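Local coordinates for signal recognition particle 54 kDa protein (PDB 7EPK) that belongs to the SRP54 family of the signal recognition particle, with a P-loop-type nucleotide-binding domain that holds GDP in this model, at residues A[111-116]-A[141-146]; A[115-120]-A[127-132]. All blocks are in the same frame, centred on the assembly; numbering follows the deposited sequence.

Contact 1: A[111-116]-A[141-146]; sequences TTAGKL and EQLKRL. With GDP (guanosine-5'-diphosphate), chain B.
Leu-143 and Leu-146 pack against Ala-113, Gly-114 and Thr-111, bringing together two helices of the nucleotide-binding domain almost parallel, with segment axes 19° apart. Helix 109-122 starts at what looks like a P-loop (Walker A), and GDP lies at the Thr-111 end of 111-116, where the Gln-142 side chain also reaches it. Along 141-146, Gln-142 is the first residue to matter. Its CG is anti to the backbone N (chi1 -160°) and the chain stays extended beyond it, carrying the amide to the phosphates, where NE2 donates to GDP O1A over 3.2 Å. From the other helix, the backbone N of Thr-111 donates to GDP O2A at 2.9 Å, although the position of that oxygen is less certain. The two helices thus grip different oxygens of the same alpha phosphate, an uncharged amide and a backbone N-H supplying the donors. Leu-143 comes next; it leaves its helix alongside the partner, and its CD1 reaches Ala-113 CB at 4.0 Å. The methyl of alanine leaves room for the larger branched side chain, which also lies on Thr-110 and on Leu-129 of the neighbouring strand. One turn after Gln-142, Leu-146 faces helix 109-122 directly. Gly-114 has no side chain to hold the backbones apart, and the CA atoms of Gly-114 and Leu-146 come within 5.0 Å of each other, the shortest such separation between the two segments. Leucine is long enough to use this closeness twice: its CB rests on the CA of Gly-114, while its CD1 extends to the CA of Thr-111, 4.0 Å away.

Contact 2: A[115-120]-A[127-132]; sequences KLAYYY and VGLVSS
Ala-117 fills the middle of this contact, its single methyl caught between two side chains of strand 127-131: Val-127 CG1 and Leu-129 CD1 each lie 3.7 Å from Ala-117 CB. The helix runs back along the strand at 168°, the helix-to-strand return of a beta-alpha-beta crossover that begins at strand 97-102; strand 180-184 lies between the two parallel strands in the sheet. A small residue suits this place, because it lets the helix axis settle 8.5 Å from the strand axis while the branched residues opposite provide the bulk. Val-127 uses both of its methyls. With CG1 anti to its backbone N (chi1 177°), it sets CG1 against Ala-117 and CG2 against Tyr-120 CB, the latter also at 3.7 Å. Val-127 and Leu-129, two positions apart, present to the same face of the strand. The tight packing is confined to the start of the strand. Beyond Leu-129 the strand draws away from 115-120, and Ser-131 packs on Leu-143 of helix 139-150 instead. On the helix, Tyr-118 points away from the strand and is partly exposed, marking the looser side. Tyr-120 stays buried: its CB packs on Val-127, while its ring leads away from the strand segment, lies with one face on Tyr-119 CD2, and sends OH to a hydrogen bond with Val-90 O. No hydrogen bond links helix segment and strand segment, which implies that the fit of methyl groups and the exclusion of water hold these two surfaces together.

Both contacts use helix 109-122, contact 1 near its nucleotide end and contact 2 about one turn further on, and their centres lie 7 Å apart. Both are largely buried, but contact 1 sits beside GDP and has partly exposed residues at its margin, whereas every touching residue of contact 2 is buried between helix and sheet. The chemistry follows: contact 1 combines apolar helix packing with donors to phosphate oxygens, while contact 2 is wholly apolar. They meet where Leu-143 CD1 lies 4.0 Å from Leu-129 CD1, where the apolar packing of helix 109-122, strand 127-131 and helix 139-150 comes together.

Contact 1: A[111-116]-A[141-146]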
# COMPACT_ATOMS: atom_id res chain seq x y z
N THR A 111 15.90 -1.87 -21.63
CA THR A 111 14.83 -0.85 -21.46
C THR A 111 14.56 -0.62 -19.95
O THR A 111 14.54 0.56 -19.49
CB THR A 111 13.58 -1.25 -22.28
OG1 THR A 111 13.91 -2.02 -23.45
CG2 THR A 111 12.80 -0.02 -22.69
N THR A 112 14.39 -1.68 -19.17
CA THR A 112 14.09 -1.59 -17.71
C THR A 112 15.28 -0.94 -17.00
O THR A 112 15.04 -0.11 -16.10
CB THR A 112 13.68 -2.95 -17.11
OG1 THR A 112 12.58 -3.45 -17.87
CG2 THR A 112 13.30 -2.86 -15.65
N ALA A 113 16.51 -1.27 -17.40
CA ALA A 113 17.75 -0.63 -16.88
C ALA A 113 17.65 0.89 -17.05
O ALA A 113 17.80 1.60 -16.02
CB ALA A 113 18.98 -1.21 -17.55
N GLY A 114 17.38 1.36 -18.27
CA GLY A 114 17.19 2.80 -18.58
C GLY A 114 16.08 3.41 -17.73
O GLY A 114 16.33 4.46 -17.04
N LYS A 115 14.89 2.77 -17.76
CA LYS A 115 13.66 3.26 -17.08
C LYS A 115 13.96 3.39 -15.59
O LYS A 115 13.54 4.38 -14.95
CB LYS A 115 12.49 2.31 -17.35
CG LYS A 115 11.74 2.54 -18.66
CD LYS A 115 11.45 1.27 -19.47
CE LYS A 115 10.34 0.41 -18.93
NZ LYS A 115 9.01 0.87 -19.39
N LEU A 116 14.71 2.41 -15.08
CA LEU A 116 15.08 2.30 -13.65
C LEU A 116 16.11 3.37 -13.30
O LEU A 116 15.98 3.94 -12.22
CB LEU A 116 15.61 0.90 -13.36
CG LEU A 116 15.74 0.55 -11.88
CD1 LEU A 116 14.38 0.55 -11.19
CD2 LEU A 116 16.40 -0.81 -11.71
N GLU A 141 25.60 0.15 -27.20
CA GLU A 141 25.12 1.42 -27.81
C GLU A 141 23.72 1.71 -27.26
O GLU A 141 23.48 2.88 -26.88
CB GLU A 141 25.16 1.35 -29.34
CG GLU A 141 26.55 1.17 -29.92
CD GLU A 141 27.02 -0.28 -30.01
OE1 GLU A 141 27.51 -0.81 -29.00
OE2 GLU A 141 26.89 -0.87 -31.09
N GLN A 142 22.87 0.67 -27.22
CA GLN A 142 21.50 0.69 -26.64
C GLN A 142 21.55 1.32 -25.24
O GLN A 142 20.90 2.38 -25.01
CB GLN A 142 20.93 -0.73 -26.60
CG GLN A 142 19.41 -0.80 -26.48
CD GLN A 142 18.90 -2.22 -26.46
OE1 GLN A 142 19.63 -3.18 -26.69
NE2 GLN A 142 17.61 -2.36 -26.20
N LEU A 143 22.30 0.69 -24.33
CA LEU A 143 22.43 1.16 -22.93
C LEU A 143 23.00 2.59 -22.92
O LEU A 143 22.43 3.46 -22.20
CB LEU A 143 23.29 0.16 -22.14
CG LEU A 143 23.19 0.24 -20.63
CD1 LEU A 143 21.73 0.13 -20.16
CD2 LEU A 143 24.05 -0.82 -19.95
N LYS A 144 24.03 2.85 -23.74
CA LYS A 144 24.66 4.18 -23.94
C LYS A 144 23.57 5.25 -24.12
O LYS A 144 23.57 6.23 -23.34
CB LYS A 144 25.61 4.16 -25.14
CG LYS A 144 27.03 4.62 -24.85
CD LYS A 144 27.17 6.09 -24.50
CE LYS A 144 28.57 6.47 -24.07
NZ LYS A 144 28.62 7.87 -23.58
N ARG A 145 22.69 5.08 -25.12
CA ARG A 145 21.57 6.00 -25.45
C ARG A 145 20.78 6.29 -24.17
O ARG A 145 20.76 7.47 -23.74
CB ARG A 145 20.65 5.40 -26.52
CG ARG A 145 20.89 5.90 -27.94
CD ARG A 145 21.02 4.75 -28.94
NE ARG A 145 20.00 3.72 -28.76
CZ ARG A 145 20.02 2.50 -29.30
NH1 ARG A 145 19.02 1.67 -29.06
NH2 ARG A 145 21.03 2.13 -30.08
N LEU A 146 20.18 5.24 -23.58
CA LEU A 146 19.26 5.33 -22.41
C LEU A 146 19.96 6.03 -21.23
O LEU A 146 19.25 6.72 -20.49
CB LEU A 146 18.78 3.92 -22.02
CG LEU A 146 17.82 3.26 -23.00
CD1 LEU A 146 17.60 1.79 -22.65
CD2 LEU A 146 16.49 4.00 -23.03
PB GDP B . 16.28 -7.33 -23.39
O1B GDP B . 16.79 -8.30 -24.43
O2B GDP B . 15.75 -8.07 -22.18
O3B GDP B . 17.24 -6.21 -23.01
O3A GDP B . 15.02 -6.54 -23.98
PA GDP B . 15.06 -5.03 -24.59
O1A GDP B . 16.05 -5.09 -25.75
O2A GDP B . 15.10 -3.97 -23.52
O5' GDP B . 13.62 -4.80 -25.25
C5' GDP B . 12.96 -5.81 -26.04
C4' GDP B . 11.65 -5.21 -26.52
O4' GDP B . 10.79 -5.01 -25.40
C3' GDP B . 11.87 -3.83 -27.15
O3' GDP B . 11.15 -3.75 -28.37
C2' GDP B . 11.37 -2.84 -26.11
O2' GDP B . 10.90 -1.64 -26.74
C1' GDP B . 10.28 -3.65 -25.39
N9 GDP B . 9.82 -3.26 -24.01
C8 GDP B . 10.54 -3.26 -22.86
N7 GDP B . 9.79 -2.87 -21.79
C5 GDP B . 8.56 -2.65 -22.25
C6 GDP B . 7.29 -2.23 -21.65
O6 GDP B . 7.21 -1.98 -20.44
N1 GDP B . 6.22 -2.10 -22.45
C2 GDP B . 6.29 -2.34 -23.78
N2 GDP B . 5.16 -2.19 -24.52
N3 GDP B . 7.43 -2.73 -24.40
C4 GDP B . 8.58 -2.90 -23.69

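Contact 2: A[115-120]-A[127-132]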
# COMPACT_ATOMS: atom_id res chain seq x y z
N LYS A 115 14.89 2.77 -17.76
CA LYS A 115 13.66 3.26 -17.08
C LYS A 115 13.96 3.39 -15.59
O LYS A 115 13.54 4.38 -14.95
CB LYS A 115 12.49 2.31 -17.35
CG LYS A 115 11.74 2.54 -18.66
CD LYS A 115 11.45 1.27 -19.47
CE LYS A 115 10.34 0.41 -18.93
NZ LYS A 115 9.01 0.87 -19.39
N LEU A 116 14.71 2.41 -15.08
CA LEU A 116 15.08 2.30 -13.65
C LEU A 116 16.11 3.37 -13.30
O LEU A 116 15.98 3.94 -12.22
CB LEU A 116 15.61 0.90 -13.36
CG LEU A 116 15.74 0.55 -11.88
CD1 LEU A 116 14.38 0.55 -11.19
CD2 LEU A 116 16.40 -0.81 -11.71
N ALA A 117 17.08 3.64 -14.18
CA ALA A 117 18.11 4.69 -14.00
C ALA A 117 17.44 6.06 -13.88
O ALA A 117 17.65 6.76 -12.85
CB ALA A 117 19.10 4.65 -15.14
N TYR A 118 16.63 6.43 -14.87
CA TYR A 118 15.87 7.70 -14.85
C TYR A 118 15.20 7.87 -13.49
O TYR A 118 15.43 8.88 -12.81
CB TYR A 118 14.75 7.74 -15.90
CG TYR A 118 13.86 8.95 -15.77
CD1 TYR A 118 14.40 10.22 -15.73
CD2 TYR A 118 12.48 8.82 -15.70
CE1 TYR A 118 13.60 11.35 -15.61
CE2 TYR A 118 11.66 9.94 -15.59
CZ TYR A 118 12.22 11.21 -15.54
OH TYR A 118 11.46 12.33 -15.41
N TYR A 119 14.39 6.87 -13.14
CA TYR A 119 13.50 6.89 -11.96
C TYR A 119 14.30 7.35 -10.74
O TYR A 119 13.82 8.21 -9.97
CB TYR A 119 12.86 5.52 -11.76
CG TYR A 119 12.04 5.44 -10.50
CD1 TYR A 119 10.77 5.98 -10.46
CD2 TYR A 119 12.56 4.90 -9.35
CE1 TYR A 119 10.02 5.96 -9.30
CE2 TYR A 119 11.83 4.87 -8.18
CZ TYR A 119 10.55 5.40 -8.15
OH TYR A 119 9.83 5.35 -7.00
N TYR A 120 15.49 6.79 -10.56
CA TYR A 120 16.32 7.07 -9.36
C TYR A 120 17.04 8.41 -9.53
O TYR A 120 17.29 9.08 -8.48
CB TYR A 120 17.28 5.92 -9.09
CG TYR A 120 16.65 4.74 -8.40
CD1 TYR A 120 16.25 4.80 -7.07
CD2 TYR A 120 16.44 3.55 -9.08
CE1 TYR A 120 15.68 3.72 -6.44
CE2 TYR A 120 15.88 2.45 -8.46
CZ TYR A 120 15.49 2.54 -7.14
OH TYR A 120 14.94 1.44 -6.54
N VAL A 127 23.19 8.14 -10.44
CA VAL A 127 22.99 6.79 -11.04
C VAL A 127 24.02 6.56 -12.15
O VAL A 127 24.10 7.42 -13.06
CB VAL A 127 21.57 6.66 -11.59
CG1 VAL A 127 21.32 5.32 -12.28
CG2 VAL A 127 20.55 6.89 -10.50
N GLY A 128 24.70 5.40 -12.12
CA GLY A 128 25.44 4.84 -13.28
C GLY A 128 24.80 3.54 -13.77
O GLY A 128 24.25 2.82 -12.92
N LEU A 129 24.80 3.31 -15.10
CA LEU A 129 24.49 2.02 -15.78
C LEU A 129 25.80 1.34 -16.23
O LEU A 129 26.81 2.03 -16.40
CB LEU A 129 23.55 2.26 -16.97
CG LEU A 129 22.08 2.53 -16.62
CD1 LEU A 129 21.34 3.24 -17.74
CD2 LEU A 129 21.34 1.25 -16.29
N VAL A 130 25.79 0.03 -16.39
CA VAL A 130 26.96 -0.79 -16.83
C VAL A 130 26.48 -1.77 -17.89
O VAL A 130 25.59 -2.61 -17.57
CB VAL A 130 27.56 -1.55 -15.64
CG1 VAL A 130 28.57 -2.59 -16.07
CG2 VAL A 130 28.15 -0.61 -14.60
N SER A 131 27.04 -1.71 -19.11
CA SER A 131 26.77 -2.71 -20.19
C SER A 131 27.73 -3.90 -20.02
O SER A 131 28.93 -3.77 -20.35
CB SER A 131 26.86 -2.11 -21.58
OG SER A 131 26.44 -3.05 -22.57
N SER A 132 27.23 -5.01 -19.48
CA SER A 132 27.97 -6.29 -19.37
C SER A 132 27.62 -7.18 -20.56
O SER A 132 28.43 -8.10 -20.85
CB SER A 132 27.66 -7.00 -18.07
OG SER A 132 26.52 -7.86 -18.23